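Local atomic coordinates of unsaturated glucuronyl hydrolase (Streptococcus agalactiae, PDB entry 2ZZR), a protein that hydrolyses unsaturated hyaluronan, chondroitin and heparin disaccharides, releasing the unsaturated uronic acid from their non-reducing end. Residues A[8-17]-A[276-286]. Numbering follows the deposited sequence.
Sequences VESIENPKRF and NYFLNRLPEDK. With SO4 (sulfate ion), chain D.
R16 puts CG between its backbone N and carbonyl carbon (chi1 72°) and bends at chi3, which lays its guanidinium against the end of helix 265-280 and the loop that follows. E9 instead runs extended beyond CG, and its carboxylate meets R281 end-on. NH1 of R281 lies 2.9 Å from OE1 of E9, and NH2 of R281 pairs with OE2, both on syn lone pairs. The Y277 ring lies against one face of the R281 guanidinium, and the Y277 carbonyl also accepts from NH1.

The N280 amide bonds to the E9 carboxylate and to two backbone atoms. ND2 of N280 gives one hydrogen to OE1 of E9, on the anti side and tilted from the carboxylate plane, and the other to O of S10 at 2.9 Å. OD1 of N280 accepts from N of E12 at 2.9 Å, and the E12 carboxylate stacks on the amide. N276 ND2 donates to O of E9 at 2.7 Å, while its OD1 is taken by Y331 of helix 328-346.

At the other end, NH1 of R16 reaches O of L279 at 2.8 Å in a bent bond. NH2 of R16 meets O of L282 at 2.8 Å, from above that carbonyl plane. A water joins R16 NH1, E12 O and N280 OD1. I11 and F17 pack on L279 and also touch helix 328-346.

R16 NE, R16 NH2 and K286 NZ all donate to sulfate O2. They form a small anion site, filled here by sulfate probably from the crystallisation liquor. Asparagine amides and arginines thus join the extended N-terminal segment to the helix end and following loop.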
ATOM      1  N   VAL A   8       9.640  19.740  -7.194  1.00 19.38           N
ATOM      2  CA  VAL A   8       8.841  18.988  -8.146  1.00 19.13           C
ATOM      3  C   VAL A   8       9.645  18.846  -9.432  1.00 19.47           C
ATOM      4  O   VAL A   8       9.733  19.781 -10.235  1.00 19.41           O
ATOM      5  CB  VAL A   8       7.465  19.661  -8.402  1.00 19.06           C
ATOM      6  CG1 VAL A   8       6.631  18.845  -9.385  1.00 19.13           C
ATOM      7  CG2 VAL A   8       6.710  19.838  -7.093  1.00 18.39           C
ATOM      8  N   GLU A   9      10.252  17.675  -9.608  1.00 19.69           N
ATOM      9  CA  GLU A   9      10.981  17.353 -10.828  1.00 19.96           C
ATOM     10  C   GLU A   9      10.020  17.292 -12.000  1.00 20.14           C
ATOM     11  O   GLU A   9       8.912  16.774 -11.869  1.00 19.96           O
ATOM     12  CB  GLU A   9      11.686  15.998 -10.697  1.00 19.88           C
ATOM     13  CG  GLU A   9      12.733  15.948  -9.587  1.00 19.96           C
ATOM     14  CD  GLU A   9      13.437  14.600  -9.452  1.00 20.33           C
ATOM     15  OE1 GLU A   9      13.064  13.625 -10.141  1.00 19.49           O
ATOM     16  OE2 GLU A   9      14.390  14.532  -8.642  1.00 21.81           O
ATOM     17  N   SER A  10      10.429  17.808 -13.152  1.00 20.37           N
ATOM     18  CA  SER A  10       9.643  17.553 -14.354  1.00 20.98           C
ATOM     19  C   SER A  10       9.751  16.059 -14.683  1.00 20.91           C
ATOM     20  O   SER A  10      10.771  15.419 -14.381  1.00 20.67           O
ATOM     21  CB  SER A  10      10.119  18.407 -15.526  1.00 21.38           C
ATOM     22  OG  SER A  10      11.409  18.007 -15.933  1.00 23.44           O
ATOM     23  N   ILE A  11       8.694  15.496 -15.260  1.00 20.58           N
ATOM     24  CA  ILE A  11       8.757  14.120 -15.742  1.00 20.81           C
ATOM     25  C   ILE A  11       9.684  14.101 -16.948  1.00 21.45           C
ATOM     26  O   ILE A  11       9.336  14.561 -18.041  1.00 21.10           O
ATOM     27  CB  ILE A  11       7.382  13.536 -16.086  1.00 20.37           C
ATOM     28  CG1 ILE A  11       6.479  13.572 -14.848  1.00 19.51           C
ATOM     29  CG2 ILE A  11       7.541  12.111 -16.635  1.00 20.15           C
ATOM     30  CD1 ILE A  11       4.997  13.294 -15.137  1.00 18.97           C
ATOM     31  N   GLU A  12      10.883  13.584 -16.712  1.00 22.42           N
ATOM     32  CA  GLU A  12      11.955  13.652 -17.689  1.00 23.95           C
ATOM     33  C   GLU A  12      11.650  12.705 -18.847  1.00 24.25           C
ATOM     34  O   GLU A  12      11.168  11.591 -18.637  1.00 24.79           O
ATOM     35  CB  GLU A  12      13.312  13.391 -16.999  1.00 23.72           C
ATOM     36  CG  GLU A  12      13.668  14.491 -15.951  1.00 24.10           C
ATOM     37  CD  GLU A  12      14.861  14.161 -15.036  1.00 24.63           C
ATOM     38  OE1 GLU A  12      15.227  15.040 -14.208  1.00 21.76           O
ATOM     39  OE2 GLU A  12      15.423  13.040 -15.131  1.00 25.47           O
ATOM     40  N   ASN A  13      11.862  13.182 -20.073  1.00 25.37           N
ATOM     41  CA  ASN A  13      11.596  12.398 -21.282  1.00 25.91           C
ATOM     42  C   ASN A  13      10.204  11.715 -21.280  1.00 26.00           C
ATOM     43  O   ASN A  13      10.116  10.492 -21.361  1.00 25.97           O
ATOM     44  CB  ASN A  13      12.739  11.379 -21.479  1.00 26.53           C
ATOM     45  CG  ASN A  13      12.605  10.559 -22.750  1.00 27.23           C
ATOM     46  OD1 ASN A  13      12.078  11.020 -23.767  1.00 29.86           O
ATOM     47  ND2 ASN A  13      13.092   9.324 -22.696  1.00 28.51           N
ATOM     48  N   PRO A  14       9.109  12.508 -21.196  1.00 26.02           N
ATOM     49  CA  PRO A  14       7.749  11.957 -21.021  1.00 26.06           C
ATOM     50  C   PRO A  14       7.221  11.057 -22.145  1.00 26.18           C
ATOM     51  O   PRO A  14       6.253  10.320 -21.934  1.00 25.99           O
ATOM     52  CB  PRO A  14       6.875  13.213 -20.912  1.00 26.03           C
ATOM     53  CG  PRO A  14       7.653  14.271 -21.610  1.00 26.10           C
ATOM     54  CD  PRO A  14       9.080  13.980 -21.271  1.00 25.87           C
ATOM     55  N   LYS A  15       7.839  11.112 -23.327  1.00 26.34           N
ATOM     56  CA  LYS A  15       7.451  10.228 -24.430  1.00 26.71           C
ATOM     57  C   LYS A  15       7.624   8.747 -24.076  1.00 25.97           C
ATOM     58  O   LYS A  15       6.943   7.890 -24.635  1.00 26.09           O
ATOM     59  CB  LYS A  15       8.224  10.565 -25.711  1.00 26.77           C
ATOM     60  CG  LYS A  15       7.891  11.930 -26.303  1.00 28.13           C
ATOM     61  CD  LYS A  15       8.770  12.229 -27.522  1.00 28.40           C
ATOM     62  CE  LYS A  15       8.682  13.695 -27.939  1.00 31.44           C
ATOM     63  NZ  LYS A  15       7.382  14.018 -28.596  1.00 32.57           N
ATOM     64  N   ARG A  16       8.525   8.463 -23.135  1.00 25.69           N
ATOM     65  CA  ARG A  16       8.740   7.104 -22.624  1.00 25.23           C
ATOM     66  C   ARG A  16       7.442   6.495 -22.081  1.00 24.70           C
ATOM     67  O   ARG A  16       7.276   5.277 -22.072  1.00 24.42           O
ATOM     68  CB  ARG A  16       9.853   7.082 -21.560  1.00 25.40           C
ATOM     69  CG  ARG A  16       9.505   7.703 -20.206  1.00 25.34           C
ATOM     70  CD  ARG A  16      10.749   7.977 -19.352  1.00 25.54           C
ATOM     71  NE  ARG A  16      11.402   6.736 -18.936  1.00 27.59           N
ATOM     72  CZ  ARG A  16      11.613   6.364 -17.674  1.00 28.39           C
ATOM     73  NH1 ARG A  16      11.261   7.149 -16.663  1.00 28.30           N
ATOM     74  NH2 ARG A  16      12.201   5.199 -17.425  1.00 28.00           N
ATOM     75  N   PHE A  17       6.527   7.365 -21.647  1.00 24.24           N
ATOM     76  CA  PHE A  17       5.200   6.952 -21.186  1.00 23.70           C
ATOM     77  C   PHE A  17       4.126   7.221 -22.245  1.00 23.97           C
ATOM     78  O   PHE A  17       3.321   6.346 -22.563  1.00 23.50           O
ATOM     79  CB  PHE A  17       4.840   7.668 -19.873  1.00 23.25           C
ATOM     80  CG  PHE A  17       5.854   7.481 -18.769  1.00 22.20           C
ATOM     81  CD1 PHE A  17       6.083   6.221 -18.215  1.00 21.76           C
ATOM     82  CD2 PHE A  17       6.558   8.568 -18.262  1.00 21.14           C
ATOM     83  CE1 PHE A  17       7.005   6.048 -17.190  1.00 21.09           C
ATOM     84  CE2 PHE A  17       7.486   8.406 -17.231  1.00 21.89           C
ATOM     85  CZ  PHE A  17       7.713   7.142 -16.695  1.00 21.35           C
ATOM     86  N   ASN A 276       6.707  12.126  -9.549  1.00 13.97           N
ATOM     87  CA  ASN A 276       7.674  12.470 -10.594  1.00 14.63           C
ATOM     88  C   ASN A 276       9.050  11.932 -10.229  1.00 14.84           C
ATOM     89  O   ASN A 276       9.770  11.447 -11.088  1.00 15.35           O
ATOM     90  CB  ASN A 276       7.724  13.975 -10.843  1.00 14.74           C
ATOM     91  CG  ASN A 276       6.425  14.513 -11.422  1.00 15.49           C
ATOM     92  OD1 ASN A 276       5.460  13.764 -11.601  1.00 14.87           O
ATOM     93  ND2 ASN A 276       6.392  15.814 -11.716  1.00 14.21           N
ATOM     94  N   TYR A 277       9.383  12.000  -8.945  1.00 15.11           N
ATOM     95  CA  TYR A 277      10.636  11.450  -8.428  1.00 15.72           C
ATOM     96  C   TYR A 277      10.732   9.955  -8.748  1.00 15.75           C
ATOM     97  O   TYR A 277      11.757   9.473  -9.241  1.00 15.80           O
ATOM     98  CB  TYR A 277      10.708  11.693  -6.925  1.00 16.08           C
ATOM     99  CG  TYR A 277      11.981  11.216  -6.271  1.00 16.84           C
ATOM    100  CD1 TYR A 277      13.043  12.097  -6.052  1.00 17.68           C
ATOM    101  CD2 TYR A 277      12.116   9.892  -5.853  1.00 17.02           C
ATOM    102  CE1 TYR A 277      14.222  11.658  -5.438  1.00 18.38           C
ATOM    103  CE2 TYR A 277      13.287   9.446  -5.240  1.00 18.38           C
ATOM    104  CZ  TYR A 277      14.332  10.331  -5.043  1.00 18.34           C
ATOM    105  OH  TYR A 277      15.489   9.889  -4.435  1.00 18.76           O
ATOM    106  N   PHE A 278       9.641   9.239  -8.479  1.00 15.54           N
ATOM    107  CA  PHE A 278       9.546   7.804  -8.713  1.00 15.41           C
ATOM    108  C   PHE A 278       9.656   7.514 -10.206  1.00 15.43           C
ATOM    109  O   PHE A 278      10.495   6.713 -10.623  1.00 15.44           O
ATOM    110  CB  PHE A 278       8.219   7.293  -8.127  1.00 15.26           C
ATOM    111  CG  PHE A 278       8.082   5.789  -8.082  1.00 15.22           C
ATOM    112  CD1 PHE A 278       8.551   5.062  -6.989  1.00 14.97           C
ATOM    113  CD2 PHE A 278       7.421   5.109  -9.103  1.00 15.37           C
ATOM    114  CE1 PHE A 278       8.401   3.668  -6.931  1.00 15.41           C
ATOM    115  CE2 PHE A 278       7.265   3.714  -9.052  1.00 15.80           C
ATOM    116  CZ  PHE A 278       7.754   2.998  -7.962  1.00 15.09           C
ATOM    117  N   LEU A 279       8.841   8.200 -11.013  1.00 15.21           N
ATOM    118  CA  LEU A 279       8.822   7.970 -12.456  1.00 15.09           C
ATOM    119  C   LEU A 279      10.200   8.172 -13.076  1.00 15.69           C
ATOM    120  O   LEU A 279      10.615   7.385 -13.925  1.00 15.74           O
ATOM    121  CB  LEU A 279       7.799   8.877 -13.145  1.00 15.27           C
ATOM    122  CG  LEU A 279       6.324   8.630 -12.796  1.00 14.64           C
ATOM    123  CD1 LEU A 279       5.446   9.658 -13.511  1.00 15.27           C
ATOM    124  CD2 LEU A 279       5.887   7.198 -13.124  1.00 13.99           C
ATOM    125  N   ASN A 280      10.900   9.217 -12.630  1.00 16.13           N
ATOM    126  CA  ASN A 280      12.217   9.569 -13.175  1.00 16.62           C
ATOM    127  C   ASN A 280      13.302   8.542 -12.867  1.00 17.43           C
ATOM    128  O   ASN A 280      14.355   8.523 -13.518  1.00 17.71           O
ATOM    129  CB  ASN A 280      12.644  10.953 -12.684  1.00 16.55           C
ATOM    130  CG  ASN A 280      11.906  12.071 -13.391  1.00 15.84           C
ATOM    131  OD1 ASN A 280      11.309  11.862 -14.443  1.00 18.04           O
ATOM    132  ND2 ASN A 280      11.952  13.266 -12.821  1.00 16.11           N
ATOM    133  N   ARG A 281      13.035   7.688 -11.883  1.00 17.72           N
ATOM    134  CA  ARG A 281      14.006   6.684 -11.464  1.00 18.64           C
ATOM    135  C   ARG A 281      13.617   5.253 -11.838  1.00 19.10           C
ATOM    136  O   ARG A 281      14.264   4.292 -11.417  1.00 19.70           O
ATOM    137  CB  ARG A 281      14.309   6.840  -9.976  1.00 18.51           C
ATOM    138  CG  ARG A 281      15.137   8.086  -9.696  1.00 18.75           C
ATOM    139  CD  ARG A 281      15.013   8.578  -8.268  1.00 19.43           C
ATOM    140  NE  ARG A 281      15.739   9.841  -8.079  1.00 19.36           N
ATOM    141  CZ  ARG A 281      15.305  11.038  -8.478  1.00 20.17           C
ATOM    142  NH1 ARG A 281      14.131  11.168  -9.093  1.00 18.79           N
ATOM    143  NH2 ARG A 281      16.045  12.119  -8.250  1.00 19.77           N
ATOM    144  N   LEU A 282      12.569   5.127 -12.654  1.00 19.11           N
ATOM    145  CA  LEU A 282      12.173   3.842 -13.232  1.00 19.85           C
ATOM    146  C   LEU A 282      13.111   3.438 -14.369  1.00 20.37           C
ATOM    147  O   LEU A 282      13.549   4.296 -15.139  1.00 20.55           O
ATOM    148  CB  LEU A 282      10.734   3.898 -13.763  1.00 19.55           C
ATOM    149  CG  LEU A 282       9.600   4.044 -12.743  1.00 19.82           C
ATOM    150  CD1 LEU A 282       8.270   4.114 -13.470  1.00 20.38           C
ATOM    151  CD2 LEU A 282       9.594   2.907 -11.726  1.00 19.47           C
ATOM    152  N   PRO A 283      13.415   2.131 -14.485  1.00 21.07           N
ATOM    153  CA  PRO A 283      14.248   1.634 -15.586  1.00 21.62           C
ATOM    154  C   PRO A 283      13.465   1.472 -16.888  1.00 22.23           C
ATOM    155  O   PRO A 283      12.298   1.869 -16.964  1.00 22.41           O
ATOM    156  CB  PRO A 283      14.695   0.265 -15.074  1.00 21.67           C
ATOM    157  CG  PRO A 283      13.527  -0.203 -14.283  1.00 21.27           C
ATOM    158  CD  PRO A 283      13.008   1.037 -13.581  1.00 21.03           C
ATOM    159  N   GLU A 284      14.102   0.877 -17.898  1.00 22.82           N
ATOM    160  CA  GLU A 284      13.520   0.740 -19.234  1.00 23.38           C
ATOM    161  C   GLU A 284      12.114   0.125 -19.259  1.00 22.78           C
ATOM    162  O   GLU A 284      11.244   0.613 -19.985  1.00 22.87           O
ATOM    163  CB  GLU A 284      14.469  -0.044 -20.155  1.00 23.88           C
ATOM    164  CG  GLU A 284      14.295   0.236 -21.649  1.00 27.30           C
ATOM    165  CD  GLU A 284      13.089  -0.460 -22.264  1.00 31.48           C
ATOM    166  OE1 GLU A 284      12.736  -1.577 -21.816  1.00 33.61           O
ATOM    167  OE2 GLU A 284      12.493   0.112 -23.207  1.00 34.20           O
ATOM    168  N   ASP A 285      11.891  -0.940 -18.485  1.00 22.18           N
ATOM    169  CA  ASP A 285      10.584  -1.606 -18.462  1.00 21.63           C
ATOM    170  C   ASP A 285       9.590  -0.972 -17.472  1.00 21.02           C
ATOM    171  O   ASP A 285       8.507  -1.508 -17.248  1.00 21.16           O
ATOM    172  CB  ASP A 285      10.724  -3.129 -18.249  1.00 21.66           C
ATOM    173  CG  ASP A 285      11.096  -3.515 -16.816  1.00 22.11           C
ATOM    174  OD1 ASP A 285      11.254  -2.631 -15.946  1.00 22.32           O
ATOM    175  OD2 ASP A 285      11.225  -4.734 -16.560  1.00 21.71           O
ATOM    176  N   LYS A 286       9.977   0.164 -16.894  1.00 20.76           N
ATOM    177  CA  LYS A 286       9.127   0.963 -15.988  1.00 20.06           C
ATOM    178  C   LYS A 286       8.720   0.245 -14.692  1.00 19.57           C
ATOM    179  O   LYS A 286       7.714   0.597 -14.066  1.00 19.13           O
ATOM    180  CB  LYS A 286       7.889   1.517 -16.721  1.00 20.59           C
ATOM    181  CG  LYS A 286       8.153   2.103 -18.116  1.00 21.18           C
ATOM    182  CD  LYS A 286       9.189   3.223 -18.111  1.00 23.31           C
ATOM    183  CE  LYS A 286       9.265   3.920 -19.474  1.00 23.37           C
ATOM    184  NZ  LYS A 286       9.763   3.022 -20.567  1.00 26.13           N
TER
HETATM  185  S   SO4 D 403      13.197   4.574 -21.251  1.00 50.86           S
HETATM  186  O1  SO4 D 403      13.227   5.996 -21.589  1.00 51.07           O
HETATM  187  O2  SO4 D 403      12.347   4.349 -20.086  1.00 51.37           O
HETATM  188  O3  SO4 D 403      12.665   3.814 -22.380  1.00 51.29           O
HETATM  189  O4  SO4 D 403      14.550   4.125 -20.934  1.00 51.37           O
HETATM  190  O   HOH W   1      10.718   9.894 -16.594  1.00 32.20           O